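Local structure of VP5 (Halorubrum pleomorphic virus 2, 6QGI) at residues S111-T116 and S226-I231; D194-L199 and P230-M235; S471-Q476 and D480-Q485. The protein is a viral envelope protein that probably drives fusion of the virion with the membrane of its haloarchaeal host. All coordinates share one frame; numbering follows the deposited sequence.

Contact 1. Residues S111-T116 and S226-I231; sequences SNFLKT and SNWKPI
F113 and W228 meet ring to ring between segments 111-116 and 226-231 of helices 91-133 and 225-253, which run nearly antiparallel here; the axes of the short segments stand 12.2 Å apart at 174°, a gap that large side chains have to fill. The aromatic contact comes first. The CE3-CZ3 corner of the indole comes over one face of F113, toward its rim, in an oblique aromatic pair with the planes 51° apart and the centroids of the F113 ring and the six-membered W228 ring separated by 5.0 Å. Its tightest point is F113 CZ against W228 CE3 at 3.4 Å. F113 can reach this far because CG is anti to the backbone N (chi1 175°), which carries the ring off its own helix and alongside the oncoming indole.

The aliphatic contacts flank this pair. I231 sets CG2 3.6 Å from F113 CE1, on an oblique approach to the ring. At the indole rim, T116 brings its methyl CG2 to W228 CH2 at 3.8 Å, near the plane of the ring.

Among the polar atoms, the backbone F113 O sits at the indole edge, 3.3 Å from W228 CZ3. The hydroxyl of T116 bonds within its own helix: T116 OG1 donates to N112 O at 2.7 Å, and T116 N reaches the same carbonyl from the opposite face of its plane. With the hydroxyl turned back in this way, CG2 serves the packing. I59 of helix 37-60 touches F113, T116 and W228, and W117 meets W228 edge-to-face. This is the buried apolar interior of a helical bundle, at an antiparallel pair within the family's N-terminal region.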
ATOM      1  N   SER A 111      11.070  -1.063  12.639  1.00 25.55           N
ATOM      2  CA  SER A 111      11.082  -2.527  12.665  1.00 25.01           C
ATOM      3  C   SER A 111      10.181  -3.101  11.597  1.00 25.78           C
ATOM      4  O   SER A 111      10.608  -4.003  10.892  1.00 25.76           O
ATOM      5  CB  SER A 111      10.671  -3.066  14.032  1.00 28.92           C
ATOM      6  OG  SER A 111      11.552  -2.585  15.032  1.00 38.29           O
ATOM      7  N   ASN A 112       8.952  -2.572  11.455  1.00 20.21           N
ATOM      8  CA  ASN A 112       7.996  -3.043  10.450  1.00 18.83           C
ATOM      9  C   ASN A 112       8.532  -2.842   9.044  1.00 22.08           C
ATOM     10  O   ASN A 112       8.420  -3.747   8.221  1.00 21.57           O
ATOM     11  CB  ASN A 112       6.653  -2.343  10.603  1.00 16.56           C
ATOM     12  CG  ASN A 112       5.853  -2.795  11.792  1.00 28.61           C
ATOM     13  OD1 ASN A 112       5.918  -3.948  12.238  1.00 21.71           O
ATOM     14  ND2 ASN A 112       5.082  -1.883  12.345  1.00 19.47           N
ATOM     15  N   PHE A 113       9.138  -1.666   8.789  1.00 18.27           N
ATOM     16  CA  PHE A 113       9.729  -1.284   7.513  1.00 17.79           C
ATOM     17  C   PHE A 113      10.920  -2.189   7.158  1.00 20.83           C
ATOM     18  O   PHE A 113      11.064  -2.588   6.004  1.00 19.79           O
ATOM     19  CB  PHE A 113      10.154   0.193   7.572  1.00 20.07           C
ATOM     20  CG  PHE A 113      10.891   0.726   6.367  1.00 22.01           C
ATOM     21  CD1 PHE A 113      10.200   1.156   5.245  1.00 25.41           C
ATOM     22  CD2 PHE A 113      12.274   0.862   6.380  1.00 24.44           C
ATOM     23  CE1 PHE A 113      10.884   1.654   4.134  1.00 26.68           C
ATOM     24  CE2 PHE A 113      12.954   1.363   5.270  1.00 27.48           C
ATOM     25  CZ  PHE A 113      12.254   1.763   4.159  1.00 25.75           C
ATOM     26  N   LEU A 114      11.768  -2.507   8.145  1.00 18.27           N
ATOM     27  CA  LEU A 114      12.958  -3.329   7.919  1.00 18.47           C
ATOM     28  C   LEU A 114      12.629  -4.819   7.865  1.00 22.77           C
ATOM     29  O   LEU A 114      13.316  -5.542   7.146  1.00 23.69           O
ATOM     30  CB  LEU A 114      14.052  -3.049   8.962  1.00 18.96           C
ATOM     31  CG  LEU A 114      14.619  -1.622   8.926  1.00 23.13           C
ATOM     32  CD1 LEU A 114      15.494  -1.335  10.122  1.00 23.46           C
ATOM     33  CD2 LEU A 114      15.292  -1.318   7.597  1.00 24.60           C
ATOM     34  N   LYS A 115      11.561  -5.269   8.559  1.00 18.12           N
ATOM     35  CA  LYS A 115      11.113  -6.665   8.521  1.00 18.09           C
ATOM     36  C   LYS A 115      10.546  -6.998   7.135  1.00 21.40           C
ATOM     37  O   LYS A 115      10.733  -8.111   6.641  1.00 21.39           O
ATOM     38  CB  LYS A 115      10.070  -6.941   9.608  1.00 20.69           C
ATOM     39  CG  LYS A 115      10.632  -7.293  10.967  1.00 33.42           C
ATOM     40  CD  LYS A 115       9.526  -7.483  11.995  1.00 42.87           C
ATOM     41  CE  LYS A 115      10.048  -7.364  13.407  1.00 53.21           C
ATOM     42  NZ  LYS A 115      10.950  -8.492  13.767  1.00 64.40           N
ATOM     43  N   THR A 116       9.869  -6.011   6.509  1.00 16.92           N
ATOM     44  CA  THR A 116       9.291  -6.101   5.164  1.00 15.83           C
ATOM     45  C   THR A 116      10.420  -6.306   4.149  1.00 19.29           C
ATOM     46  O   THR A 116      10.261  -7.124   3.242  1.00 19.79           O
ATOM     47  CB  THR A 116       8.453  -4.848   4.856  1.00 19.24           C
ATOM     48  OG1 THR A 116       7.494  -4.658   5.892  1.00 14.21           O
ATOM     49  CG2 THR A 116       7.737  -4.918   3.505  1.00 16.91           C
ATOM     50  N   SER A 226      16.958   2.050  -4.068  1.00 24.24           N
ATOM     51  CA  SER A 226      16.704   3.426  -4.514  1.00 23.45           C
ATOM     52  C   SER A 226      15.277   3.877  -4.200  1.00 26.65           C
ATOM     53  O   SER A 226      15.019   5.081  -4.183  1.00 26.45           O
ATOM     54  CB  SER A 226      16.923   3.544  -6.018  1.00 26.15           C
ATOM     55  OG  SER A 226      18.294   3.704  -6.312  1.00 35.99           O
ATOM     56  N   ASN A 227      14.341   2.915  -4.028  1.00 22.00           N
ATOM     57  CA  ASN A 227      12.936   3.183  -3.714  1.00 20.79           C
ATOM     58  C   ASN A 227      12.681   3.129  -2.205  1.00 23.55           C
ATOM     59  O   ASN A 227      11.698   3.696  -1.732  1.00 23.15           O
ATOM     60  CB  ASN A 227      12.027   2.191  -4.438  1.00 20.20           C
ATOM     61  CG  ASN A 227      11.968   2.372  -5.934  1.00 37.15           C
ATOM     62  OD1 ASN A 227      12.373   3.400  -6.491  1.00 28.68           O
ATOM     63  ND2 ASN A 227      11.437   1.368  -6.618  1.00 29.24           N
ATOM     64  N   TRP A 228      13.573   2.464  -1.460  1.00 19.62           N
ATOM     65  CA  TRP A 228      13.496   2.293  -0.011  1.00 19.42           C
ATOM     66  C   TRP A 228      14.289   3.378   0.734  1.00 25.25           C
ATOM     67  O   TRP A 228      13.868   3.794   1.813  1.00 25.17           O
ATOM     68  CB  TRP A 228      14.005   0.897   0.368  1.00 18.01           C
ATOM     69  CG  TRP A 228      13.085  -0.214  -0.051  1.00 18.08           C
ATOM     70  CD1 TRP A 228      12.859  -0.665  -1.321  1.00 20.65           C
ATOM     71  CD2 TRP A 228      12.256  -1.005   0.811  1.00 17.54           C
ATOM     72  NE1 TRP A 228      11.945  -1.694  -1.303  1.00 19.70           N
ATOM     73  CE2 TRP A 228      11.558  -1.924  -0.005  1.00 21.01           C
ATOM     74  CE3 TRP A 228      12.054  -1.043   2.202  1.00 18.66           C
ATOM     75  CZ2 TRP A 228      10.674  -2.871   0.525  1.00 19.91           C
ATOM     76  CZ3 TRP A 228      11.160  -1.964   2.722  1.00 20.08           C
ATOM     77  CH2 TRP A 228      10.481  -2.866   1.889  1.00 20.37           C
ATOM     78  N   LYS A 229      15.413   3.850   0.149  1.00 23.19           N
ATOM     79  CA  LYS A 229      16.269   4.905   0.710  1.00 23.67           C
ATOM     80  C   LYS A 229      15.491   6.226   0.945  1.00 28.27           C
ATOM     81  O   LYS A 229      15.633   6.765   2.046  1.00 28.55           O
ATOM     82  CB  LYS A 229      17.519   5.149  -0.159  1.00 26.46           C
ATOM     83  CG  LYS A 229      18.443   6.267   0.320  1.00 40.12           C
ATOM     84  CD  LYS A 229      19.049   5.988   1.683  1.00 49.02           C
ATOM     85  CE  LYS A 229      20.139   6.968   2.019  1.00 55.10           C
ATOM     86  NZ  LYS A 229      20.465   6.934   3.470  1.00 59.16           N
ATOM     87  N   PRO A 230      14.657   6.765   0.009  1.00 24.38           N
ATOM     88  CA  PRO A 230      13.924   8.005   0.323  1.00 24.04           C
ATOM     89  C   PRO A 230      12.951   7.838   1.495  1.00 27.37           C
ATOM     90  O   PRO A 230      12.811   8.776   2.280  1.00 27.54           O
ATOM     91  CB  PRO A 230      13.168   8.317  -0.975  1.00 25.38           C
ATOM     92  CG  PRO A 230      13.874   7.558  -2.028  1.00 29.84           C
ATOM     93  CD  PRO A 230      14.326   6.308  -1.356  1.00 25.32           C
ATOM     94  N   ILE A 231      12.297   6.653   1.624  1.00 22.86           N
ATOM     95  CA  ILE A 231      11.350   6.369   2.714  1.00 22.17           C
ATOM     96  C   ILE A 231      12.112   6.309   4.052  1.00 27.31           C
ATOM     97  O   ILE A 231      11.647   6.911   5.021  1.00 27.41           O
ATOM     98  CB  ILE A 231      10.493   5.096   2.475  1.00 24.17           C
ATOM     99  CG1 ILE A 231       9.771   5.167   1.126  1.00 24.07           C
ATOM    100  CG2 ILE A 231       9.481   4.891   3.616  1.00 24.34           C
ATOM    101  CD1 ILE A 231       9.327   3.863   0.578  1.00 33.77           C
TER

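Contact 2. Residues D194-L199 and P230-M235; sequences DPMSGL and PIYDEM
M196 lays its CG methylene over one face of the Y232 ring, 3.9 Å from the centroid and 16° off the normal: a CH-pi contact. The nearest ring atom is CE1, at 3.7 Å from M196 CG. The bend at chi2 (80°) carries M196 SD up from the ring, leaving it above the same face, 5.3 Å from the centroid, a distant Met-aromatic contact. Backbone packs here too, with P195 O coming to 3.4 Å from Y232 CB at the root of the tyrosine.

The polar part belongs to the loop itself. D194 OD1 accepts from S197 N (2.8 Å) in an Asx motif and also from S197 OG (2.6 Å), the two donors arriving from opposite faces of the carboxylate. Together with G198 N bonded to D194 O, they hold the turn that presents P195 and M196 to the helix. D194 OD2 is taken by T167 OG1.

The turn leaves strand 189-193 and settles on helix 225-253, where K229 NZ probably bonds M196 O and forms a salt bridge with D233. Helix 91-133 lines the contact as well, through F113 and W117 against P195 and L114 against M196.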
ATOM      1  N   ASP A 194      20.658  -2.161   1.119  1.00 20.52           N
ATOM      2  CA  ASP A 194      19.697  -2.212   2.215  1.00 19.98           C
ATOM      3  C   ASP A 194      18.922  -0.871   2.205  1.00 23.77           C
ATOM      4  O   ASP A 194      19.377   0.060   1.535  1.00 23.59           O
ATOM      5  CB  ASP A 194      20.406  -2.508   3.567  1.00 22.72           C
ATOM      6  CG  ASP A 194      21.476  -1.525   3.995  1.00 35.32           C
ATOM      7  OD1 ASP A 194      21.727  -0.577   3.266  1.00 37.05           O
ATOM      8  OD2 ASP A 194      22.036  -1.702   5.072  1.00 43.95           O
ATOM      9  N   PRO A 195      17.765  -0.725   2.891  1.00 19.92           N
ATOM     10  CA  PRO A 195      17.036   0.556   2.830  1.00 19.78           C
ATOM     11  C   PRO A 195      17.798   1.776   3.388  1.00 25.97           C
ATOM     12  O   PRO A 195      17.440   2.905   3.049  1.00 25.93           O
ATOM     13  CB  PRO A 195      15.779   0.289   3.661  1.00 20.77           C
ATOM     14  CG  PRO A 195      15.640  -1.173   3.705  1.00 24.75           C
ATOM     15  CD  PRO A 195      17.024  -1.713   3.695  1.00 20.95           C
ATOM     16  N   MET A 196      18.829   1.532   4.205  1.00 23.47           N
ATOM     17  CA  MET A 196      19.616   2.633   4.827  1.00 23.43           C
ATOM     18  C   MET A 196      20.720   3.139   3.888  1.00 28.26           C
ATOM     19  O   MET A 196      20.869   4.372   3.775  1.00 28.32           O
ATOM     20  CB  MET A 196      20.246   2.173   6.145  1.00 25.88           C
ATOM     21  CG  MET A 196      19.234   1.652   7.149  1.00 28.50           C
ATOM     22  SD  MET A 196      18.725  -0.051   6.804  1.00 32.05           S
ATOM     23  CE  MET A 196      19.983  -0.959   7.701  1.00 27.76           C
ATOM     24  N   SER A 197      21.472   2.230   3.256  1.00 25.47           N
ATOM     25  CA  SER A 197      22.577   2.625   2.382  1.00 26.09           C
ATOM     26  C   SER A 197      22.114   2.971   0.966  1.00 30.79           C
ATOM     27  O   SER A 197      22.710   3.842   0.329  1.00 31.23           O
ATOM     28  CB  SER A 197      23.636   1.528   2.324  1.00 28.92           C
ATOM     29  OG  SER A 197      23.270   0.442   1.485  1.00 34.45           O
ATOM     30  N   GLY A 198      21.073   2.288   0.491  1.00 26.81           N
ATOM     31  CA  GLY A 198      20.562   2.453  -0.864  1.00 26.26           C
ATOM     32  C   GLY A 198      21.537   1.886  -1.875  1.00 30.96           C
ATOM     33  O   GLY A 198      22.256   0.930  -1.570  1.00 31.56           O
ATOM     34  N   LEU A 199      21.597   2.485  -3.069  1.00 27.24           N
ATOM     35  CA  LEU A 199      22.539   2.057  -4.103  1.00 27.47           C
ATOM     36  C   LEU A 199      23.885   2.742  -3.894  1.00 32.98           C
ATOM     37  O   LEU A 199      23.945   3.759  -3.199  1.00 33.42           O
ATOM     38  CB  LEU A 199      21.996   2.365  -5.505  1.00 27.04           C
ATOM     39  CG  LEU A 199      20.663   1.743  -5.942  1.00 30.71           C
ATOM     40  CD1 LEU A 199      20.483   1.928  -7.407  1.00 30.88           C
ATOM     41  CD2 LEU A 199      20.572   0.258  -5.616  1.00 33.53           C
ATOM     42  N   PRO A 230      14.657   6.765   0.009  1.00 24.38           N
ATOM     43  CA  PRO A 230      13.924   8.005   0.323  1.00 24.04           C
ATOM     44  C   PRO A 230      12.951   7.838   1.495  1.00 27.37           C
ATOM     45  O   PRO A 230      12.811   8.776   2.280  1.00 27.54           O
ATOM     46  CB  PRO A 230      13.168   8.317  -0.975  1.00 25.38           C
ATOM     47  CG  PRO A 230      13.874   7.558  -2.028  1.00 29.84           C
ATOM     48  CD  PRO A 230      14.326   6.308  -1.356  1.00 25.32           C
ATOM     49  N   ILE A 231      12.297   6.653   1.624  1.00 22.86           N
ATOM     50  CA  ILE A 231      11.350   6.369   2.714  1.00 22.17           C
ATOM     51  C   ILE A 231      12.112   6.309   4.052  1.00 27.31           C
ATOM     52  O   ILE A 231      11.647   6.911   5.021  1.00 27.41           O
ATOM     53  CB  ILE A 231      10.493   5.096   2.475  1.00 24.17           C
ATOM     54  CG1 ILE A 231       9.771   5.167   1.126  1.00 24.07           C
ATOM     55  CG2 ILE A 231       9.481   4.891   3.616  1.00 24.34           C
ATOM     56  CD1 ILE A 231       9.327   3.863   0.578  1.00 33.77           C
ATOM     57  N   TYR A 232      13.284   5.617   4.092  1.00 24.00           N
ATOM     58  CA  TYR A 232      14.127   5.525   5.291  1.00 24.51           C
ATOM     59  C   TYR A 232      14.592   6.920   5.739  1.00 30.51           C
ATOM     60  O   TYR A 232      14.491   7.231   6.924  1.00 30.41           O
ATOM     61  CB  TYR A 232      15.356   4.598   5.082  1.00 25.89           C
ATOM     62  CG  TYR A 232      16.405   4.768   6.165  1.00 28.06           C
ATOM     63  CD1 TYR A 232      16.223   4.222   7.432  1.00 29.97           C
ATOM     64  CD2 TYR A 232      17.527   5.573   5.956  1.00 29.34           C
ATOM     65  CE1 TYR A 232      17.137   4.449   8.458  1.00 31.26           C
ATOM     66  CE2 TYR A 232      18.447   5.808   6.977  1.00 30.90           C
ATOM     67  CZ  TYR A 232      18.253   5.238   8.225  1.00 39.05           C
ATOM     68  OH  TYR A 232      19.163   5.457   9.235  1.00 41.06           O
ATOM     69  N   ASP A 233      15.146   7.724   4.797  1.00 28.53           N
ATOM     70  CA  ASP A 233      15.669   9.077   5.024  1.00 29.30           C
ATOM     71  C   ASP A 233      14.606  10.002   5.596  1.00 33.69           C
ATOM     72  O   ASP A 233      14.906  10.728   6.543  1.00 34.92           O
ATOM     73  CB  ASP A 233      16.240   9.680   3.725  1.00 31.46           C
ATOM     74  CG  ASP A 233      17.594   9.150   3.303  1.00 42.70           C
ATOM     75  OD1 ASP A 233      18.249   8.470   4.125  1.00 43.92           O
ATOM     76  OD2 ASP A 233      18.008   9.429   2.153  1.00 49.25           O
ATOM     77  N   GLU A 234      13.373   9.968   5.036  1.00 29.11           N
ATOM     78  CA  GLU A 234      12.230  10.765   5.497  1.00 29.09           C
ATOM     79  C   GLU A 234      11.804  10.295   6.894  1.00 33.32           C
ATOM     80  O   GLU A 234      11.499  11.132   7.739  1.00 33.48           O
ATOM     81  CB  GLU A 234      11.055  10.680   4.500  1.00 29.90           C
ATOM     82  CG  GLU A 234      10.005  11.767   4.680  1.00 39.97           C
ATOM     83  CD  GLU A 234       8.870  11.773   3.669  1.00 66.10           C
ATOM     84  OE1 GLU A 234       9.145  11.638   2.454  1.00 67.10           O
ATOM     85  OE2 GLU A 234       7.703  11.939   4.093  1.00 59.82           O
ATOM     86  N   MET A 235      11.826   8.966   7.140  1.00 29.65           N
ATOM     87  CA  MET A 235      11.508   8.363   8.435  1.00 29.73           C
ATOM     88  C   MET A 235      12.548   8.788   9.480  1.00 34.66           C
ATOM     89  O   MET A 235      12.193   9.066  10.628  1.00 34.82           O
ATOM     90  CB  MET A 235      11.459   6.835   8.314  1.00 31.72           C
ATOM     91  CG  MET A 235      10.680   6.151   9.420  1.00 35.14           C
ATOM     92  SD  MET A 235      10.783   4.341   9.318  1.00 39.17           S
ATOM     93  CE  MET A 235       9.756   4.032   7.872  1.00 34.98           C
TER

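Contact 3. Residues S471-Q476 and D480-Q485; sequences SNYITQ and DQLEQQ
Q476 and D480 are joined twice across the first turn of helix 476-496, once through the backbone and once through their side chains, at an N-terminus capped by T475. The backbone bond, D480 N to Q476 O, is a regular i to i+4 helical link of 2.8 Å. Beside it, Q476 NE2 donates to D480 OD1 at 3.0 Å, meeting the oxygen from above the carboxylate plane, 39° out of it. Amide and carboxylate are turned 27° against each other, close to parallel without being coplanar. Q476 starts with CG anti to its own N (chi1 -171°) and then bends at chi2, which brings the amide alongside the D480 carboxylate. On the far side, D480 OD2 lies 3.5 Å from Q476 CG, so the carboxylate also rests against the aliphatic part of the glutamine. The other end of that amide is used as well: Q476 OE1 accepts from E263 N, tying the helix start to a residue far back in the chain.

One step further out, T475 OG1 bonds E478 OE2 inside the turn, while E478 OE1 takes Y473 N, so a single carboxylate braces the loop leading into the helix. A negative group here, near the amino end of the helix, would probably be stabilised by the helix dipole.

The apolar packing is provided by Y473 and L482, whose side chains cross at about a right angle. H468 stacks on the tyrosine ring and W479 meets it edge-to-face, while Y473 OH is hydrogen-bonded to E466 O. L482 CB also backs onto the ring, 3.9 Å from Y473 CE1. L482 CD1 approaches the ring obliquely near its hydroxyl end, lying 3.5 Å from Y473 CE1 and 3.6 Å from Y473 OH.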
ATOM      1  N   SER A 471       5.081  24.175  19.128  1.00 41.59           N
ATOM      2  CA  SER A 471       4.365  25.176  19.933  1.00 42.32           C
ATOM      3  C   SER A 471       2.848  24.904  20.071  1.00 45.24           C
ATOM      4  O   SER A 471       2.190  25.616  20.832  1.00 46.34           O
ATOM      5  CB  SER A 471       4.591  26.573  19.365  1.00 46.73           C
ATOM      6  OG  SER A 471       4.135  26.669  18.027  1.00 55.52           O
ATOM      7  N   ASN A 472       2.292  23.887  19.379  1.00 39.52           N
ATOM      8  CA  ASN A 472       0.847  23.646  19.456  1.00 38.78           C
ATOM      9  C   ASN A 472       0.453  22.531  20.459  1.00 41.02           C
ATOM     10  O   ASN A 472       1.323  21.906  21.069  1.00 40.37           O
ATOM     11  CB  ASN A 472       0.260  23.355  18.068  1.00 38.13           C
ATOM     12  CG  ASN A 472       0.795  22.156  17.364  1.00 53.91           C
ATOM     13  OD1 ASN A 472       1.466  21.317  17.941  1.00 49.00           O
ATOM     14  ND2 ASN A 472       0.505  22.089  16.097  1.00 45.83           N
ATOM     15  N   TYR A 473      -0.885  22.314  20.625  1.00 36.02           N
ATOM     16  CA  TYR A 473      -1.544  21.353  21.533  1.00 34.68           C
ATOM     17  C   TYR A 473      -1.093  21.609  22.975  1.00 38.43           C
ATOM     18  O   TYR A 473      -0.636  20.714  23.692  1.00 37.76           O
ATOM     19  CB  TYR A 473      -1.324  19.905  21.070  1.00 33.77           C
ATOM     20  CG  TYR A 473      -2.134  19.574  19.837  1.00 33.35           C
ATOM     21  CD1 TYR A 473      -3.433  19.091  19.945  1.00 35.14           C
ATOM     22  CD2 TYR A 473      -1.623  19.792  18.561  1.00 33.20           C
ATOM     23  CE1 TYR A 473      -4.200  18.822  18.814  1.00 35.16           C
ATOM     24  CE2 TYR A 473      -2.362  19.475  17.421  1.00 33.40           C
ATOM     25  CZ  TYR A 473      -3.655  19.000  17.556  1.00 39.10           C
ATOM     26  OH  TYR A 473      -4.424  18.719  16.463  1.00 37.09           O
ATOM     27  N   ILE A 474      -1.240  22.879  23.379  1.00 35.20           N
ATOM     28  CA  ILE A 474      -0.882  23.411  24.689  1.00 35.49           C
ATOM     29  C   ILE A 474      -2.157  23.841  25.434  1.00 39.78           C
ATOM     30  O   ILE A 474      -2.072  24.355  26.552  1.00 40.95           O
ATOM     31  CB  ILE A 474       0.150  24.569  24.544  1.00 38.93           C
ATOM     32  CG1 ILE A 474      -0.429  25.769  23.738  1.00 39.96           C
ATOM     33  CG2 ILE A 474       1.455  24.048  23.919  1.00 38.47           C
ATOM     34  CD1 ILE A 474       0.308  27.122  23.923  1.00 47.63           C
ATOM     35  N   THR A 475      -3.337  23.613  24.816  1.00 35.05           N
ATOM     36  CA  THR A 475      -4.651  23.929  25.389  1.00 35.26           C
ATOM     37  C   THR A 475      -5.534  22.685  25.354  1.00 38.28           C
ATOM     38  O   THR A 475      -5.345  21.821  24.496  1.00 36.92           O
ATOM     39  CB  THR A 475      -5.346  25.122  24.672  1.00 39.08           C
ATOM     40  OG1 THR A 475      -5.918  24.701  23.431  1.00 38.37           O
ATOM     41  CG2 THR A 475      -4.436  26.328  24.469  1.00 34.20           C
ATOM     42  N   GLN A 476      -6.515  22.619  26.275  1.00 35.84           N
ATOM     43  CA  GLN A 476      -7.485  21.530  26.406  1.00 35.73           C
ATOM     44  C   GLN A 476      -8.388  21.449  25.166  1.00 40.82           C
ATOM     45  O   GLN A 476      -8.634  20.344  24.671  1.00 40.44           O
ATOM     46  CB  GLN A 476      -8.332  21.716  27.682  1.00 37.89           C
ATOM     47  CG  GLN A 476      -9.241  20.533  28.040  1.00 39.91           C
ATOM     48  CD  GLN A 476      -8.474  19.339  28.544  1.00 46.98           C
ATOM     49  OE1 GLN A 476      -7.876  19.364  29.623  1.00 38.86           O
ATOM     50  NE2 GLN A 476      -8.478  18.266  27.771  1.00 36.90           N
ATOM     51  N   ASP A 480      -9.211  18.204  22.889  1.00 32.70           N
ATOM     52  CA  ASP A 480     -10.608  17.759  22.848  1.00 33.33           C
ATOM     53  C   ASP A 480     -11.102  17.707  21.390  1.00 37.35           C
ATOM     54  O   ASP A 480     -11.825  16.777  21.015  1.00 36.25           O
ATOM     55  CB  ASP A 480     -11.507  18.682  23.702  1.00 36.40           C
ATOM     56  CG  ASP A 480     -11.305  18.616  25.216  1.00 46.58           C
ATOM     57  OD1 ASP A 480     -10.590  17.699  25.686  1.00 46.27           O
ATOM     58  OD2 ASP A 480     -11.872  19.474  25.931  1.00 54.08           O
ATOM     59  N   GLN A 481     -10.669  18.692  20.573  1.00 34.45           N
ATOM     60  CA  GLN A 481     -10.991  18.800  19.149  1.00 34.44           C
ATOM     61  C   GLN A 481     -10.341  17.658  18.368  1.00 37.51           C
ATOM     62  O   GLN A 481     -10.987  17.105  17.478  1.00 37.99           O
ATOM     63  CB  GLN A 481     -10.544  20.157  18.588  1.00 36.30           C
ATOM     64  CG  GLN A 481     -11.401  20.638  17.417  1.00 60.40           C
ATOM     65  CD  GLN A 481     -10.834  21.833  16.680  1.00 85.76           C
ATOM     66  OE1 GLN A 481      -9.696  22.272  16.902  1.00 81.06           O
ATOM     67  NE2 GLN A 481     -11.621  22.381  15.766  1.00 81.20           N
ATOM     68  N   LEU A 482      -9.078  17.290  18.716  1.00 31.92           N
ATOM     69  CA  LEU A 482      -8.344  16.177  18.095  1.00 29.62           C
ATOM     70  C   LEU A 482      -9.159  14.895  18.289  1.00 33.44           C
ATOM     71  O   LEU A 482      -9.457  14.201  17.315  1.00 33.22           O
ATOM     72  CB  LEU A 482      -6.923  16.044  18.710  1.00 28.48           C
ATOM     73  CG  LEU A 482      -5.987  14.960  18.120  1.00 30.60           C
ATOM     74  CD1 LEU A 482      -4.564  15.455  18.022  1.00 29.57           C
ATOM     75  CD2 LEU A 482      -6.012  13.685  18.948  1.00 31.25           C
ATOM     76  N   GLU A 483      -9.552  14.633  19.551  1.00 29.75           N
ATOM     77  CA  GLU A 483     -10.350  13.502  20.012  1.00 29.58           C
ATOM     78  C   GLU A 483     -11.710  13.450  19.314  1.00 33.64           C
ATOM     79  O   GLU A 483     -12.125  12.372  18.889  1.00 32.87           O
ATOM     80  CB  GLU A 483     -10.547  13.606  21.537  1.00 31.89           C
ATOM     81  CG  GLU A 483     -11.305  12.446  22.169  1.00 45.02           C
ATOM     82  CD  GLU A 483     -11.622  12.632  23.639  1.00 72.42           C
ATOM     83  OE1 GLU A 483     -10.962  11.982  24.481  1.00 73.25           O
ATOM     84  OE2 GLU A 483     -12.539  13.427  23.952  1.00 69.30           O
ATOM     85  N   GLN A 484     -12.403  14.608  19.208  1.00 31.22           N
ATOM     86  CA  GLN A 484     -13.734  14.688  18.611  1.00 32.10           C
ATOM     87  C   GLN A 484     -13.691  14.512  17.099  1.00 36.14           C
ATOM     88  O   GLN A 484     -14.496  13.735  16.584  1.00 35.80           O
ATOM     89  CB  GLN A 484     -14.450  15.996  18.990  1.00 34.88           C
ATOM     90  CG  GLN A 484     -15.972  15.989  18.753  1.00 51.50           C
ATOM     91  CD  GLN A 484     -16.703  14.767  19.283  1.00 71.49           C
ATOM     92  OE1 GLN A 484     -17.397  14.063  18.541  1.00 66.98           O
ATOM     93  NE2 GLN A 484     -16.572  14.486  20.574  1.00 64.26           N
ATOM     94  N   GLN A 485     -12.750  15.195  16.394  1.00 32.53           N
ATOM     95  CA  GLN A 485     -12.598  15.099  14.932  1.00 31.98           C
ATOM     96  C   GLN A 485     -12.317  13.663  14.493  1.00 36.62           C
ATOM     97  O   GLN A 485     -12.814  13.234  13.447  1.00 36.54           O
ATOM     98  CB  GLN A 485     -11.489  16.023  14.418  1.00 32.54           C
ATOM     99  CG  GLN A 485     -11.925  17.476  14.250  1.00 44.58           C
ATOM    100  CD  GLN A 485     -10.775  18.457  14.292  1.00 61.90           C
ATOM    101  OE1 GLN A 485      -9.613  18.106  14.522  1.00 55.28           O
ATOM    102  NE2 GLN A 485     -11.082  19.728  14.083  1.00 56.00           N
TER

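How the contacts relate
Contacts 1 and 2 are neighbours, with centres 6 Å apart, and both use helix 225-253, sharing P230 and I231. That helix offers W228 and I231 to helix 91-133 in contact 1, and Y232 to the 194-199 turn in contact 2. Contact 1 is fully buried and held by apolar contact; contact 2 is partly buried and relies on a polar turn to position its packing. Contact 3 lies apart, its nearest atoms about 17 Å from contact 2 and about 20 Å from contact 1. There hydrogen bonds at a more exposed helix start come first, with one buried tyrosine-leucine pair beneath.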